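Local coordinates for lipoprotein (Mycoplasma mycoides subsp. capri, PDB 7ADK) that probably acts as a serine peptidase of the chymotrypsin-like PA clan, in a mycoplasma family that includes immunoglobulin-cleaving proteases, at residues B[696-701]-B[781-786]; B[701-706]-B[776-781]; B[429-434]-B[438-443]; B[584-587]-B[592-595]. All coordinates share one frame; numbering follows the deposited sequence.

Contact 1: residues B[696-701]-B[781-786]; sequences FFSYQI and ARTGLA
Ser-698 and Gln-700, in the loop 696-701, lie over Thr-783 and Ala-781, where the chain enters strand 783-792 through a G1 beta bulge. Arg-782 and Thr-783 together face Asn-778 on the preceding strand; Arg-782 takes the left-handed backbone conformation (phi 63°) that glycine most often fills in such bulges.

The contact across the segments is mainly apolar. Gln-700 uses its aliphatic part, CG lying 3.8 Å from Thr-783 CG2 and 4.4 Å from Ala-781 CB. A small methyl suits Ala-781 at this buried turn, and the branched threonine, favoured in strands, offers a methyl to the glutamine and a hydroxyl to another partner.

Polar groups are satisfied mostly beyond the pair. Thr-783 OG1 is hydrogen-bonded to Pro-749 O. A bend at chi2 (-75°) keeps the Gln-700 chain from running extended and turns its amide aside. NE2 then bonds to Val-251 O and Tyr-187 OH, while OE1 accepts from Tyr-703 N, so a long amide suits a buried place where several neighbours need partners. The loop itself is tied by backbone bonding of Ser-698 with Leu-748.

The two hydroxyls, Ser-698 OG and Thr-783 OG1, are neighbours at 3.6 Å without a hydrogen bond between them; Ser-698 OG instead receives a weak bond from Gln-700 N, at 3.5 Å and 137°.

Contact 2: residues B[701-706]-B[776-781]; sequences IGYRSF and ASNETA
Tyr-703 reaches from the loop 701-706 to the turn that ends strand 769-778, and its phenol oxygen meets the side-chain amide of Asn-778. The bond runs from Asn-778 ND2 to Tyr-703 OH over 3.1 Å and is almost straight, 176° at the hydrogen. The oxygen lies in the plane of the amide, as an N-H of that group requires, while the tyrosine ring stands nearly upright to that plane, 80° away. A long, rigid side chain suits Tyr-703, since its hydroxyl must span the gap between loop and turn.

Asn-778 works at both ends. Its OD1 accepts from Ala-781 N at 2.9 Å, an Asx motif, and more weakly from Thr-780 N. Because CG is anti to the backbone N (chi1 -174°), the amide sits between the phenol and the turn it closes. The Ala-781 donor comes from well above the carbonyl plane.

Ala-781 adds the apolar element: its CB lies 4.4 Å from Tyr-703 CE2, a loose contact made by the methyl of a residue in the turn itself. Around the ring, Lys-250 forms a cation-pi interaction and Val-719 of helix 715-719 packs against it.

With its oxygen taken by the turn and its nitrogen by the phenol, the Asn-778 amide is fixed in rotation, and uncharged groups alone link loop to turn across the two segments.

Contact 3: residues B[429-434]-B[438-443]; sequences MDYLDE and KNPTKF
Tyr-431 and Phe-443 stand opposite each other as an antiparallel non-hydrogen-bonded pair, with their CA atoms 4.3 Å apart, at the end of the beta hairpin formed by strands 421-433 and 442-447. Next to this pair, Leu-432 N donates to Lys-442 O at 3.1 Å. The end-to-end directions of the touching parts lie 125° apart rather than near 180°, yet Pro-440, before the second strand, still packs on the first segment.

The tyrosine ring is the centre of the packing. Pro-440 lies over one face, its CG 3.9 Å from the centroid of the Tyr-431 ring and only 12° off the normal, a CH-pi contact. A proline suits this place because its compact, rigid ring offers flat C-H surface to the aromatic face. Tyr-431 CG sits between backbone N and carbonyl carbon (chi1 56°), which directs the ring across toward the proline. Tyr-431 CB in turn lies over the Phe-443 ring, 4.2 Å from its centroid. The two rings run side by side, planes 57° apart, in neither a stack nor an edge-to-face pair. On the other side of the hairpin, Lys-442 lays its extended chain along Leu-432, CD to CD2 4.2 Å, and carries its amine on to a salt bridge with Asp-546.

Helix 824-831 supplies Met-828 against Leu-432, and Asp-430 hydrogen-bonds to Tyr-824 and Ser-837. Phe-443 packs on Ile-579 of helix 575-582, so the hairpin end is flanked by both helices.

Contact 4: residues B[584-587]-B[592-595]; sequences NNYS and KVKF
Tyr-586 and Lys-592 pack against each other within the connection between helix 575-582 and strand 594-595, and the buried tyrosine makes the close-fitting half of the contact. The Lys-592 chain crosses one face of the ring, its CG 4.2 Å from the centroid of the Tyr-586 ring, in a CH-pi contact. At the edge of the same ring, Val-593 N donates to Tyr-586 OH over 3.2 Å in a nearly straight bond (169°). The phenol oxygen also hydrogen-bonds to Met-429 O; since a carbonyl can only accept, the phenol serves as donor there and as acceptor from Val-593. Such a double role suits tyrosine in a buried site, and Val-593 CG2 also packs beside the hydroxyl, 3.6 Å from Tyr-586 OH.

The other half is polar and nearer to solvent, where Ser-587 and Lys-592 are only partly covered. A bend at chi4 (69°) turns the Lys-592 amine back toward the loop backbone: NZ bonds to Ser-587 O at 2.8 Å, and Ser-589 O is a further partner. The ammonium also stands above the ring of Tyr-586, but too far for more than a weak attraction. A lysine fits because its methylenes can cover a ring while its charge gathers carbonyls.

Tyr-586 leans on Ile-428 and Tyr-431 of strand 421-433, whereas Val-593 touches Leu-770 of strand 769-778, alongside which strand 594-595 runs in parallel.

How the contacts relate
Contacts 1 and 2 form one unit, their centres 5 Å apart: both bring the loop 696-706 onto the hairpin of strands 769-778 and 783-792. Contacts 3 and 4 form another, with centres 11 Å apart, farther from the middle of the chain. The units are separate, contacts 1 and 4 coming closest at about 12 Å between nearest atoms, yet contact 4 reaches the sheet of contacts 1 and 2 through strand 594-595. Contacts 1 and 3 are buried and their side chains meet mainly through apolar groups, contact 3 adding a strand-to-strand backbone bond. Contacts 2 and 4 are partly exposed and use phenol hydroxyls as acceptors; only contact 4 adds a lysine ammonium bond across its segments.

Contact 1: residues B[696-701]-B[781-786]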
loop_
_atom_site.group_PDB
_atom_site.type_symbol
_atom_site.label_atom_id
_atom_site.label_comp_id
_atom_site.label_asym_id
_atom_site.label_seq_id
_atom_site.Cartn_x
_atom_site.Cartn_y
_atom_site.Cartn_z
ATOM N N PHE B 696 -20.768 -7.257 12.526
ATOM C CA PHE B 696 -21.590 -7.321 13.733
ATOM C C PHE B 696 -20.798 -6.939 14.987
ATOM O O PHE B 696 -19.752 -6.293 14.922
ATOM C CB PHE B 696 -22.195 -8.733 13.808
ATOM C CG PHE B 696 -22.865 -9.205 12.534
ATOM C CD1 PHE B 696 -24.182 -8.807 12.252
ATOM C CD2 PHE B 696 -22.166 -10.013 11.615
ATOM C CE1 PHE B 696 -24.789 -9.200 11.051
ATOM C CE2 PHE B 696 -22.777 -10.411 10.418
ATOM C CZ PHE B 696 -24.088 -9.995 10.134
ATOM N N PHE B 697 -21.304 -7.334 16.149
ATOM C CA PHE B 697 -20.640 -7.207 17.439
ATOM C C PHE B 697 -19.524 -8.243 17.685
ATOM O O PHE B 697 -19.557 -9.368 17.199
ATOM C CB PHE B 697 -21.708 -7.274 18.525
ATOM C CG PHE B 697 -22.852 -6.285 18.406
ATOM C CD1 PHE B 697 -22.591 -4.907 18.327
ATOM C CD2 PHE B 697 -24.181 -6.742 18.421
ATOM C CE1 PHE B 697 -23.650 -3.993 18.245
ATOM C CE2 PHE B 697 -25.235 -5.822 18.402
ATOM C CZ PHE B 697 -24.965 -4.453 18.302
ATOM N N SER B 698 -18.516 -7.845 18.448
ATOM C CA SER B 698 -17.331 -8.621 18.799
ATOM C C SER B 698 -17.555 -9.545 20.002
ATOM O O SER B 698 -18.098 -9.137 21.024
ATOM C CB SER B 698 -16.222 -7.632 19.120
ATOM O OG SER B 698 -15.003 -8.281 19.322
ATOM N N TYR B 699 -17.073 -10.785 19.936
ATOM C CA TYR B 699 -17.062 -11.746 21.049
ATOM C C TYR B 699 -15.796 -11.561 21.922
ATOM O O TYR B 699 -15.213 -12.520 22.414
ATOM C CB TYR B 699 -17.259 -13.187 20.518
ATOM C CG TYR B 699 -18.643 -13.585 20.007
ATOM C CD1 TYR B 699 -19.270 -12.884 18.956
ATOM C CD2 TYR B 699 -19.292 -14.715 20.548
ATOM C CE1 TYR B 699 -20.526 -13.288 18.470
ATOM C CE2 TYR B 699 -20.539 -15.139 20.050
ATOM C CZ TYR B 699 -21.162 -14.421 19.010
ATOM O OH TYR B 699 -22.339 -14.854 18.498
ATOM N N GLN B 700 -15.322 -10.331 22.116
ATOM C CA GLN B 700 -14.289 -9.990 23.102
ATOM C C GLN B 700 -14.855 -10.022 24.537
ATOM O O GLN B 700 -15.891 -9.414 24.802
ATOM C CB GLN B 700 -13.692 -8.612 22.762
ATOM C CG GLN B 700 -12.179 -8.535 22.968
ATOM C CD GLN B 700 -11.744 -8.451 24.413
ATOM O OE1 GLN B 700 -12.146 -7.590 25.166
ATOM N NE2 GLN B 700 -10.889 -9.326 24.864
ATOM N N ILE B 701 -14.202 -10.727 25.471
ATOM C CA ILE B 701 -14.682 -10.837 26.859
ATOM C C ILE B 701 -14.319 -9.602 27.691
ATOM O O ILE B 701 -15.120 -9.135 28.494
ATOM C CB ILE B 701 -14.132 -12.126 27.509
ATOM C CG1 ILE B 701 -14.611 -13.408 26.803
ATOM C CG2 ILE B 701 -14.419 -12.201 29.014
ATOM C CD1 ILE B 701 -16.079 -13.743 26.968
ATOM N N ALA B 781 -6.525 -6.718 20.875
ATOM C CA ALA B 781 -7.906 -7.206 20.985
ATOM C C ALA B 781 -8.560 -7.476 19.623
ATOM O O ALA B 781 -9.531 -8.224 19.537
ATOM C CB ALA B 781 -8.754 -6.160 21.710
ATOM N N ARG B 782 -8.074 -6.814 18.569
ATOM C CA ARG B 782 -8.646 -6.799 17.225
ATOM C C ARG B 782 -10.055 -6.176 17.194
ATOM O O ARG B 782 -10.879 -6.516 16.357
ATOM C CB ARG B 782 -8.495 -8.184 16.560
ATOM C CG ARG B 782 -7.133 -8.852 16.829
ATOM C CD ARG B 782 -6.881 -10.075 15.946
ATOM N NE ARG B 782 -5.730 -10.852 16.439
ATOM C CZ ARG B 782 -5.761 -11.983 17.107
ATOM N NH1 ARG B 782 -6.871 -12.581 17.428
ATOM N NH2 ARG B 782 -4.662 -12.558 17.483
ATOM N N THR B 783 -10.334 -5.251 18.109
ATOM C CA THR B 783 -11.607 -4.545 18.250
ATOM C C THR B 783 -11.355 -3.163 18.853
ATOM O O THR B 783 -10.223 -2.768 19.117
ATOM C CB THR B 783 -12.603 -5.411 19.042
ATOM O OG1 THR B 783 -13.905 -4.896 19.056
ATOM C CG2 THR B 783 -12.245 -5.590 20.504
ATOM N N GLY B 784 -12.395 -2.386 19.067
ATOM C CA GLY B 784 -12.313 -1.097 19.727
ATOM C C GLY B 784 -13.690 -0.590 20.107
ATOM O O GLY B 784 -14.659 -1.320 19.974
ATOM N N LEU B 785 -13.796 0.638 20.589
ATOM C CA LEU B 785 -14.951 1.111 21.341
ATOM C C LEU B 785 -15.690 2.253 20.649
ATOM O O LEU B 785 -15.064 3.194 20.160
ATOM C CB LEU B 785 -14.475 1.518 22.733
ATOM C CG LEU B 785 -13.878 0.352 23.540
ATOM C CD1 LEU B 785 -12.502 0.713 24.067
ATOM C CD2 LEU B 785 -14.774 -0.012 24.706
ATOM N N ALA B 786 -17.021 2.194 20.638
ATOM C CA ALA B 786 -17.883 3.209 20.037
ATOM C C ALA B 786 -18.989 3.727 20.975
ATOM O O ALA B 786 -19.698 2.942 21.593
ATOM C CB ALA B 786 -18.441 2.669 18.720
#

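Contact 2: residues B[701-706]-B[776-781]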
loop_
_atom_site.group_PDB
_atom_site.type_symbol
_atom_site.label_atom_id
_atom_site.label_comp_id
_atom_site.label_asym_id
_atom_site.label_seq_id
_atom_site.Cartn_x
_atom_site.Cartn_y
_atom_site.Cartn_z
ATOM N N ILE B 701 -14.202 -10.727 25.471
ATOM C CA ILE B 701 -14.682 -10.837 26.859
ATOM C C ILE B 701 -14.319 -9.602 27.691
ATOM O O ILE B 701 -15.120 -9.135 28.494
ATOM C CB ILE B 701 -14.132 -12.126 27.509
ATOM C CG1 ILE B 701 -14.611 -13.408 26.803
ATOM C CG2 ILE B 701 -14.419 -12.201 29.014
ATOM C CD1 ILE B 701 -16.079 -13.743 26.968
ATOM N N GLY B 702 -13.122 -9.050 27.507
ATOM C CA GLY B 702 -12.562 -8.017 28.374
ATOM C C GLY B 702 -13.375 -6.736 28.428
ATOM O O GLY B 702 -13.650 -6.228 29.509
ATOM N N TYR B 703 -13.760 -6.197 27.276
ATOM C CA TYR B 703 -14.556 -4.972 27.194
ATOM C C TYR B 703 -16.061 -5.160 27.458
ATOM O O TYR B 703 -16.741 -4.181 27.763
ATOM C CB TYR B 703 -14.334 -4.334 25.822
ATOM C CG TYR B 703 -12.974 -3.711 25.591
ATOM C CD1 TYR B 703 -12.498 -2.748 26.492
ATOM C CD2 TYR B 703 -12.219 -4.023 24.451
ATOM C CE1 TYR B 703 -11.264 -2.117 26.279
ATOM C CE2 TYR B 703 -10.984 -3.389 24.229
ATOM C CZ TYR B 703 -10.496 -2.444 25.148
ATOM O OH TYR B 703 -9.285 -1.864 24.962
ATOM N N ARG B 704 -16.613 -6.370 27.330
ATOM C CA ARG B 704 -18.052 -6.619 27.491
ATOM C C ARG B 704 -18.522 -6.434 28.934
ATOM O O ARG B 704 -17.993 -7.050 29.854
ATOM C CB ARG B 704 -18.383 -8.029 26.986
ATOM C CG ARG B 704 -19.881 -8.262 26.757
ATOM C CD ARG B 704 -20.216 -9.750 26.680
ATOM N NE ARG B 704 -19.349 -10.473 25.740
ATOM C CZ ARG B 704 -19.474 -11.724 25.355
ATOM N NH1 ARG B 704 -20.484 -12.465 25.672
ATOM N NH2 ARG B 704 -18.574 -12.262 24.596
ATOM N N SER B 705 -19.609 -5.691 29.120
ATOM C CA SER B 705 -20.333 -5.590 30.397
ATOM C C SER B 705 -21.554 -6.505 30.430
ATOM O O SER B 705 -21.739 -7.233 31.404
ATOM C CB SER B 705 -20.740 -4.142 30.694
ATOM O OG SER B 705 -21.426 -3.980 31.916
ATOM N N PHE B 706 -22.412 -6.462 29.407
ATOM C CA PHE B 706 -23.672 -7.200 29.396
ATOM C C PHE B 706 -23.452 -8.596 28.824
ATOM O O PHE B 706 -23.276 -8.796 27.628
ATOM C CB PHE B 706 -24.726 -6.409 28.630
ATOM C CG PHE B 706 -25.011 -5.065 29.258
ATOM C CD1 PHE B 706 -25.701 -4.981 30.481
ATOM C CD2 PHE B 706 -24.513 -3.897 28.657
ATOM C CE1 PHE B 706 -25.888 -3.730 31.083
ATOM C CE2 PHE B 706 -24.731 -2.646 29.245
ATOM C CZ PHE B 706 -25.417 -2.562 30.465
ATOM N N ALA B 776 -11.760 4.651 20.248
ATOM C CA ALA B 776 -10.567 3.977 20.756
ATOM C C ALA B 776 -10.334 2.658 20.036
ATOM O O ALA B 776 -11.283 1.925 19.796
ATOM C CB ALA B 776 -10.708 3.768 22.251
ATOM N N SER B 777 -9.080 2.325 19.739
ATOM C CA SER B 777 -8.682 1.059 19.108
ATOM C C SER B 777 -7.820 0.197 20.013
ATOM O O SER B 777 -7.053 0.710 20.822
ATOM C CB SER B 777 -7.892 1.289 17.824
ATOM O OG SER B 777 -8.642 2.027 16.901
ATOM N N ASN B 778 -7.900 -1.112 19.835
ATOM C CA ASN B 778 -6.995 -2.076 20.422
ATOM C C ASN B 778 -6.687 -3.164 19.389
ATOM O O ASN B 778 -7.427 -4.124 19.214
ATOM C CB ASN B 778 -7.639 -2.589 21.708
ATOM C CG ASN B 778 -6.730 -3.494 22.496
ATOM O OD1 ASN B 778 -5.818 -4.130 21.988
ATOM N ND2 ASN B 778 -6.957 -3.592 23.772
ATOM N N GLU B 779 -5.575 -3.008 18.667
ATOM C CA GLU B 779 -5.166 -3.940 17.611
ATOM C C GLU B 779 -4.608 -5.265 18.137
ATOM O O GLU B 779 -4.416 -6.185 17.351
ATOM C CB GLU B 779 -4.238 -3.242 16.600
ATOM C CG GLU B 779 -2.866 -2.823 17.150
ATOM C CD GLU B 779 -1.963 -2.196 16.070
ATOM O OE1 GLU B 779 -1.528 -1.032 16.219
ATOM O OE2 GLU B 779 -1.608 -2.860 15.071
ATOM N N THR B 780 -4.427 -5.415 19.450
ATOM C CA THR B 780 -4.182 -6.732 20.074
ATOM C C THR B 780 -5.503 -7.444 20.409
ATOM O O THR B 780 -5.630 -8.636 20.161
ATOM C CB THR B 780 -3.268 -6.602 21.294
ATOM O OG1 THR B 780 -2.069 -5.966 20.921
ATOM C CG2 THR B 780 -2.858 -7.942 21.869
ATOM N N ALA B 781 -6.525 -6.718 20.875
ATOM C CA ALA B 781 -7.906 -7.206 20.985
ATOM C C ALA B 781 -8.560 -7.476 19.623
ATOM O O ALA B 781 -9.531 -8.224 19.537
ATOM C CB ALA B 781 -8.754 -6.160 21.710
#

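Contact 3: residues B[429-434]-B[438-443]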
loop_
_atom_site.group_PDB
_atom_site.type_symbol
_atom_site.label_atom_id
_atom_site.label_comp_id
_atom_site.label_asym_id
_atom_site.label_seq_id
_atom_site.Cartn_x
_atom_site.Cartn_y
_atom_site.Cartn_z
ATOM N N MET B 429 -23.781 15.570 9.200
ATOM C CA MET B 429 -25.035 15.185 9.837
ATOM C C MET B 429 -26.176 16.152 9.552
ATOM O O MET B 429 -27.305 15.716 9.370
ATOM C CB MET B 429 -24.832 14.911 11.325
ATOM C CG MET B 429 -24.685 16.134 12.229
ATOM S SD MET B 429 -25.095 15.811 13.959
ATOM C CE MET B 429 -23.634 14.899 14.436
ATOM N N ASP B 430 -25.918 17.453 9.458
ATOM C CA ASP B 430 -26.972 18.462 9.412
ATOM C C ASP B 430 -26.527 19.743 8.686
ATOM O O ASP B 430 -25.338 19.979 8.475
ATOM C CB ASP B 430 -27.437 18.727 10.853
ATOM C CG ASP B 430 -28.749 19.485 10.986
ATOM O OD1 ASP B 430 -29.528 19.512 10.025
ATOM O OD2 ASP B 430 -29.008 20.062 12.063
ATOM N N TYR B 431 -27.490 20.585 8.319
ATOM C CA TYR B 431 -27.269 21.963 7.894
ATOM C C TYR B 431 -28.398 22.888 8.359
ATOM O O TYR B 431 -29.565 22.514 8.362
ATOM C CB TYR B 431 -27.046 22.057 6.382
ATOM C CG TYR B 431 -28.120 21.494 5.472
ATOM C CD1 TYR B 431 -29.282 22.228 5.180
ATOM C CD2 TYR B 431 -27.906 20.253 4.853
ATOM C CE1 TYR B 431 -30.212 21.732 4.253
ATOM C CE2 TYR B 431 -28.835 19.744 3.936
ATOM C CZ TYR B 431 -29.985 20.490 3.628
ATOM O OH TYR B 431 -30.883 19.983 2.756
ATOM N N LEU B 432 -28.044 24.118 8.714
ATOM C CA LEU B 432 -28.994 25.162 9.078
ATOM C C LEU B 432 -29.764 25.571 7.823
ATOM O O LEU B 432 -29.157 25.767 6.777
ATOM C CB LEU B 432 -28.202 26.317 9.704
ATOM C CG LEU B 432 -29.011 27.534 10.147
ATOM C CD1 LEU B 432 -29.952 27.231 11.299
ATOM C CD2 LEU B 432 -28.056 28.618 10.603
ATOM N N ASP B 433 -31.086 25.663 7.890
ATOM C CA ASP B 433 -31.932 25.826 6.708
ATOM C C ASP B 433 -32.645 27.189 6.688
ATOM O O ASP B 433 -33.728 27.350 7.251
ATOM C CB ASP B 433 -32.864 24.609 6.604
ATOM C CG ASP B 433 -33.619 24.546 5.277
ATOM O OD1 ASP B 433 -33.545 25.505 4.492
ATOM O OD2 ASP B 433 -34.250 23.509 4.991
ATOM N N GLU B 434 -32.026 28.193 6.059
ATOM C CA GLU B 434 -32.580 29.554 5.943
ATOM C C GLU B 434 -33.502 29.722 4.716
ATOM O O GLU B 434 -34.425 30.523 4.735
ATOM C CB GLU B 434 -31.441 30.576 5.785
ATOM C CG GLU B 434 -30.334 30.522 6.850
ATOM C CD GLU B 434 -29.101 29.740 6.372
ATOM O OE1 GLU B 434 -29.222 28.870 5.482
ATOM O OE2 GLU B 434 -27.989 30.029 6.858
ATOM N N LYS B 438 -33.110 25.210 -0.455
ATOM C CA LYS B 438 -32.653 25.397 -1.847
ATOM C C LYS B 438 -31.128 25.359 -2.023
ATOM O O LYS B 438 -30.644 24.704 -2.939
ATOM C CB LYS B 438 -33.233 26.699 -2.412
ATOM C CG LYS B 438 -34.752 26.647 -2.603
ATOM C CD LYS B 438 -35.346 27.927 -3.183
ATOM C CE LYS B 438 -35.275 29.107 -2.234
ATOM N NZ LYS B 438 -35.897 30.298 -2.773
ATOM N N ASN B 439 -30.376 26.078 -1.195
ATOM C CA ASN B 439 -28.927 26.279 -1.346
ATOM C C ASN B 439 -28.247 26.588 0.009
ATOM O O ASN B 439 -27.997 27.756 0.309
ATOM C CB ASN B 439 -28.646 27.345 -2.446
ATOM C CG ASN B 439 -29.342 28.699 -2.309
ATOM O OD1 ASN B 439 -30.344 28.876 -1.637
ATOM N ND2 ASN B 439 -28.842 29.713 -2.958
ATOM N N PRO B 440 -27.963 25.575 0.856
ATOM C CA PRO B 440 -27.385 25.761 2.190
ATOM C C PRO B 440 -25.877 26.023 2.169
ATOM O O PRO B 440 -25.168 25.557 1.287
ATOM C CB PRO B 440 -27.712 24.474 2.944
ATOM C CG PRO B 440 -27.656 23.426 1.845
ATOM C CD PRO B 440 -28.224 24.162 0.641
ATOM N N THR B 441 -25.369 26.734 3.174
ATOM C CA THR B 441 -23.942 27.105 3.300
ATOM C C THR B 441 -23.291 26.764 4.645
ATOM O O THR B 441 -22.065 26.736 4.739
ATOM C CB THR B 441 -23.751 28.609 3.058
ATOM O OG1 THR B 441 -24.450 29.343 4.034
ATOM C CG2 THR B 441 -24.241 29.065 1.699
ATOM N N LYS B 442 -24.079 26.467 5.684
ATOM C CA LYS B 442 -23.620 26.278 7.064
ATOM C C LYS B 442 -23.960 24.876 7.559
ATOM O O LYS B 442 -25.125 24.528 7.724
ATOM C CB LYS B 442 -24.235 27.396 7.912
ATOM C CG LYS B 442 -23.553 27.566 9.269
ATOM C CD LYS B 442 -23.964 28.907 9.878
ATOM C CE LYS B 442 -23.097 29.246 11.082
ATOM N NZ LYS B 442 -22.937 30.701 11.261
ATOM N N PHE B 443 -22.923 24.068 7.752
ATOM C CA PHE B 443 -22.994 22.613 7.909
ATOM C C PHE B 443 -22.442 22.156 9.255
ATOM O O PHE B 443 -21.527 22.770 9.790
ATOM C CB PHE B 443 -22.226 21.926 6.780
ATOM C CG PHE B 443 -22.912 21.980 5.437
ATOM C CD1 PHE B 443 -22.823 23.125 4.636
ATOM C CD2 PHE B 443 -23.647 20.879 4.990
ATOM C CE1 PHE B 443 -23.429 23.155 3.378
ATOM C CE2 PHE B 443 -24.251 20.901 3.728
ATOM C CZ PHE B 443 -24.131 22.036 2.920
#

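Contact 4: residues B[584-587]-B[592-595]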
loop_
_atom_site.group_PDB
_atom_site.type_symbol
_atom_site.label_atom_id
_atom_site.label_comp_id
_atom_site.label_asym_id
_atom_site.label_seq_id
_atom_site.Cartn_x
_atom_site.Cartn_y
_atom_site.Cartn_z
ATOM N N ASN B 584 -20.265 16.880 -1.458
ATOM C CA ASN B 584 -20.801 15.793 -2.296
ATOM C C ASN B 584 -22.321 15.907 -2.524
ATOM O O ASN B 584 -23.053 14.922 -2.600
ATOM C CB ASN B 584 -20.377 14.444 -1.718
ATOM C CG ASN B 584 -19.012 13.945 -2.137
ATOM O OD1 ASN B 584 -18.628 14.012 -3.281
ATOM N ND2 ASN B 584 -18.280 13.319 -1.256
ATOM N N ASN B 585 -22.801 17.141 -2.602
ATOM C CA ASN B 585 -24.183 17.554 -2.788
ATOM C C ASN B 585 -25.194 16.971 -1.775
ATOM O O ASN B 585 -26.307 16.614 -2.145
ATOM C CB ASN B 585 -24.560 17.369 -4.261
ATOM C CG ASN B 585 -25.682 18.281 -4.693
ATOM O OD1 ASN B 585 -26.181 19.131 -3.979
ATOM N ND2 ASN B 585 -26.119 18.160 -5.911
ATOM N N TYR B 586 -24.830 16.899 -0.492
ATOM C CA TYR B 586 -25.717 16.414 0.591
ATOM C C TYR B 586 -27.067 17.151 0.692
ATOM O O TYR B 586 -28.069 16.578 1.124
ATOM C CB TYR B 586 -24.955 16.520 1.925
ATOM C CG TYR B 586 -25.716 15.995 3.123
ATOM C CD1 TYR B 586 -25.988 14.621 3.248
ATOM C CD2 TYR B 586 -26.061 16.849 4.189
ATOM C CE1 TYR B 586 -26.598 14.114 4.408
ATOM C CE2 TYR B 586 -26.685 16.345 5.348
ATOM C CZ TYR B 586 -26.954 14.970 5.451
ATOM O OH TYR B 586 -27.523 14.430 6.556
ATOM N N SER B 587 -27.146 18.400 0.253
ATOM C CA SER B 587 -28.405 19.144 0.130
ATOM C C SER B 587 -29.414 18.459 -0.790
ATOM O O SER B 587 -30.564 18.261 -0.410
ATOM C CB SER B 587 -28.129 20.551 -0.392
ATOM O OG SER B 587 -29.302 21.318 -0.481
ATOM N N LYS B 592 -30.151 11.327 3.326
ATOM C CA LYS B 592 -29.723 12.083 4.519
ATOM C C LYS B 592 -29.723 11.202 5.765
ATOM O O LYS B 592 -30.460 10.213 5.818
ATOM C CB LYS B 592 -30.567 13.334 4.719
ATOM C CG LYS B 592 -30.340 14.360 3.604
ATOM C CD LYS B 592 -30.986 15.699 3.953
ATOM C CE LYS B 592 -30.682 16.745 2.894
ATOM N NZ LYS B 592 -31.349 16.472 1.618
ATOM N N VAL B 593 -28.895 11.547 6.757
ATOM C CA VAL B 593 -28.773 10.706 7.956
ATOM C C VAL B 593 -30.017 10.727 8.840
ATOM O O VAL B 593 -30.742 11.720 8.919
ATOM C CB VAL B 593 -27.529 11.009 8.798
ATOM C CG1 VAL B 593 -26.270 10.976 7.950
ATOM C CG2 VAL B 593 -27.563 12.334 9.543
ATOM N N LYS B 594 -30.216 9.601 9.520
ATOM C CA LYS B 594 -31.182 9.315 10.585
ATOM C C LYS B 594 -30.415 8.744 11.779
ATOM O O LYS B 594 -29.253 8.399 11.636
ATOM C CB LYS B 594 -32.217 8.321 10.039
ATOM C CG LYS B 594 -33.162 8.895 8.979
ATOM C CD LYS B 594 -33.906 7.806 8.202
ATOM C CE LYS B 594 -32.964 7.056 7.266
ATOM N NZ LYS B 594 -33.639 6.030 6.461
ATOM N N PHE B 595 -31.039 8.610 12.940
ATOM C CA PHE B 595 -30.401 8.074 14.148
ATOM C C PHE B 595 -31.127 6.828 14.637
ATOM O O PHE B 595 -32.340 6.714 14.483
ATOM C CB PHE B 595 -30.320 9.152 15.232
ATOM C CG PHE B 595 -29.262 10.188 14.948
ATOM C CD1 PHE B 595 -27.956 9.988 15.416
ATOM C CD2 PHE B 595 -29.552 11.307 14.155
ATOM C CE1 PHE B 595 -26.946 10.902 15.102
ATOM C CE2 PHE B 595 -28.539 12.216 13.836
ATOM C CZ PHE B 595 -27.239 12.025 14.321
#